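Local coordinates for thymidylate synthase (Enterobacteria phage T4, PDB 1TIS), which catalyses the reductive methylation of dUMP to dTMP, using methylenetetrahydrofolate as both carbon donor and reductant, and works as a homodimer, at residues G106-K111 against Y150-P155. Sequence-based numbering, arbitrary orientation.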
loop_
_atom_site.group_PDB
_atom_site.type_symbol
_atom_site.label_atom_id
_atom_site.label_comp_id
_atom_site.label_asym_id
_atom_site.label_seq_id
_atom_site.Cartn_x
_atom_site.Cartn_y
_atom_site.Cartn_z
ATOM N N GLY A 106 17.032 12.670 -10.441
ATOM C CA GLY A 106 17.399 11.284 -10.206
ATOM C C GLY A 106 16.211 10.393 -10.527
ATOM O O GLY A 106 15.237 10.910 -11.042
ATOM N N PRO A 107 16.144 9.089 -10.366
ATOM C CA PRO A 107 15.026 8.291 -10.852
ATOM C C PRO A 107 13.675 8.354 -10.143
ATOM O O PRO A 107 13.090 7.345 -9.710
ATOM C CB PRO A 107 15.639 6.905 -10.900
ATOM C CG PRO A 107 16.752 6.880 -9.917
ATOM C CD PRO A 107 17.314 8.268 -10.146
ATOM N N ILE A 108 13.169 9.582 -10.171
ATOM C CA ILE A 108 11.963 10.049 -9.507
ATOM C C ILE A 108 10.732 9.386 -10.084
ATOM O O ILE A 108 10.828 8.816 -11.171
ATOM C CB ILE A 108 12.024 11.609 -9.681
ATOM C CG1 ILE A 108 13.093 12.157 -8.751
ATOM C CG2 ILE A 108 10.775 12.307 -9.295
ATOM C CD1 ILE A 108 12.961 11.617 -7.302
ATOM N N TYR A 109 9.606 9.436 -9.346
ATOM C CA TYR A 109 8.259 8.978 -9.767
ATOM C C TYR A 109 8.066 8.833 -11.277
ATOM O O TYR A 109 7.952 7.701 -11.722
ATOM C CB TYR A 109 7.074 9.918 -9.374
ATOM C CG TYR A 109 6.830 10.360 -7.946
ATOM C CD1 TYR A 109 7.611 11.358 -7.459
ATOM C CD2 TYR A 109 5.863 9.803 -7.147
ATOM C CE1 TYR A 109 7.451 11.820 -6.171
ATOM C CE2 TYR A 109 5.695 10.261 -5.856
ATOM C CZ TYR A 109 6.494 11.275 -5.367
ATOM O OH TYR A 109 6.382 11.777 -4.079
ATOM N N GLY A 110 8.096 9.909 -12.079
ATOM C CA GLY A 110 7.845 9.811 -13.499
ATOM C C GLY A 110 8.568 8.657 -14.172
ATOM O O GLY A 110 7.917 7.811 -14.804
ATOM N N LYS A 111 9.893 8.592 -13.987
ATOM C CA LYS A 111 10.640 7.466 -14.505
ATOM C C LYS A 111 10.085 6.159 -13.916
ATOM O O LYS A 111 9.674 5.329 -14.726
ATOM C CB LYS A 111 12.123 7.684 -14.193
ATOM C CG LYS A 111 13.010 6.533 -13.773
ATOM C CD LYS A 111 13.353 5.448 -14.735
ATOM C CE LYS A 111 13.488 4.229 -13.826
ATOM N NZ LYS A 111 14.058 3.078 -14.506
ATOM N N TYR A 150 19.386 6.606 -5.971
ATOM C CA TYR A 150 19.634 7.769 -6.785
ATOM C C TYR A 150 18.515 8.841 -6.790
ATOM O O TYR A 150 18.440 9.709 -7.683
ATOM C CB TYR A 150 19.898 7.281 -8.186
ATOM C CG TYR A 150 20.802 6.083 -8.321
ATOM C CD1 TYR A 150 22.038 6.093 -7.744
ATOM C CD2 TYR A 150 20.371 4.995 -9.012
ATOM C CE1 TYR A 150 22.868 5.010 -7.835
ATOM C CE2 TYR A 150 21.192 3.900 -9.117
ATOM C CZ TYR A 150 22.431 3.914 -8.521
ATOM O OH TYR A 150 23.247 2.800 -8.566
ATOM N N MET A 151 17.596 8.884 -5.826
ATOM C CA MET A 151 16.528 9.825 -5.955
ATOM C C MET A 151 16.690 10.948 -4.936
ATOM O O MET A 151 17.061 10.691 -3.787
ATOM C CB MET A 151 15.191 9.100 -5.739
ATOM C CG MET A 151 14.681 7.951 -6.615
ATOM S SD MET A 151 13.262 7.092 -5.859
ATOM C CE MET A 151 13.322 5.455 -6.511
ATOM N N ALA A 152 16.387 12.184 -5.373
ATOM C CA ALA A 152 16.224 13.372 -4.525
ATOM C C ALA A 152 15.418 13.179 -3.234
ATOM O O ALA A 152 15.832 13.500 -2.124
ATOM C CB ALA A 152 15.509 14.488 -5.300
ATOM N N LEU A 153 14.188 12.709 -3.377
ATOM C CA LEU A 153 13.259 12.428 -2.293
ATOM C C LEU A 153 12.634 11.091 -2.692
ATOM O O LEU A 153 12.012 11.000 -3.764
ATOM C CB LEU A 153 12.217 13.587 -2.229
ATOM C CG LEU A 153 10.840 13.572 -1.509
ATOM C CD1 LEU A 153 10.416 15.027 -1.386
ATOM C CD2 LEU A 153 9.743 12.849 -2.279
ATOM N N PRO A 154 12.806 10.001 -1.945
ATOM C CA PRO A 154 12.110 8.738 -2.230
ATOM C C PRO A 154 10.610 9.046 -2.177
ATOM O O PRO A 154 10.228 9.937 -1.400
ATOM C CB PRO A 154 12.643 7.798 -1.147
ATOM C CG PRO A 154 12.964 8.741 -0.016
ATOM C CD PRO A 154 13.582 9.940 -0.720
ATOM N N PRO A 155 9.729 8.445 -2.992
ATOM C CA PRO A 155 8.349 8.893 -3.194
ATOM C C PRO A 155 7.590 8.902 -1.892
ATOM O O PRO A 155 7.838 8.006 -1.110
ATOM C CB PRO A 155 7.768 7.916 -4.191
ATOM C CG PRO A 155 8.982 7.416 -4.920
ATOM C CD PRO A 155 9.957 7.230 -3.756
#
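Pro155 lays its CB over one face of the Tyr109 ring, a CH-pi contact with CB 4.0 Å from the ring centroid and 28° off its normal. In the thymidylate synthase fold this joins the segment running into helix 109-114 to the loop that leads into strand 157-164 and the probable nucleophile Cys156. With CG beside its own backbone N (chi1 -54°), Tyr109 passes Pro155 in the opposite direction, CE2 and CZ nearest CB, and its OH goes on to hydrogen-bond Cys156 N; a tyrosine thus serves both as an apolar plate, stacked also with Phe62, and as a polar anchor next to the active site. Further along, Ile108 reaches across with CD1 alone, the tip of its longer branch, which lies 3.7 Å from Met151 CB and near Ala152, a fit for a slim aliphatic arm among buried neighbours. The extended Met151 chain crosses it at a slant and passes alongside Pro107 O, 3.5 Å from CG. Pro107, the centre of an inverse gamma turn, rests CD against Tyr150 CB, with CG near the ring plane at its edge. Glycine suits position 106, where phi is positive (99°), and Gly106 CA lies 3.2 Å from Tyr150 O.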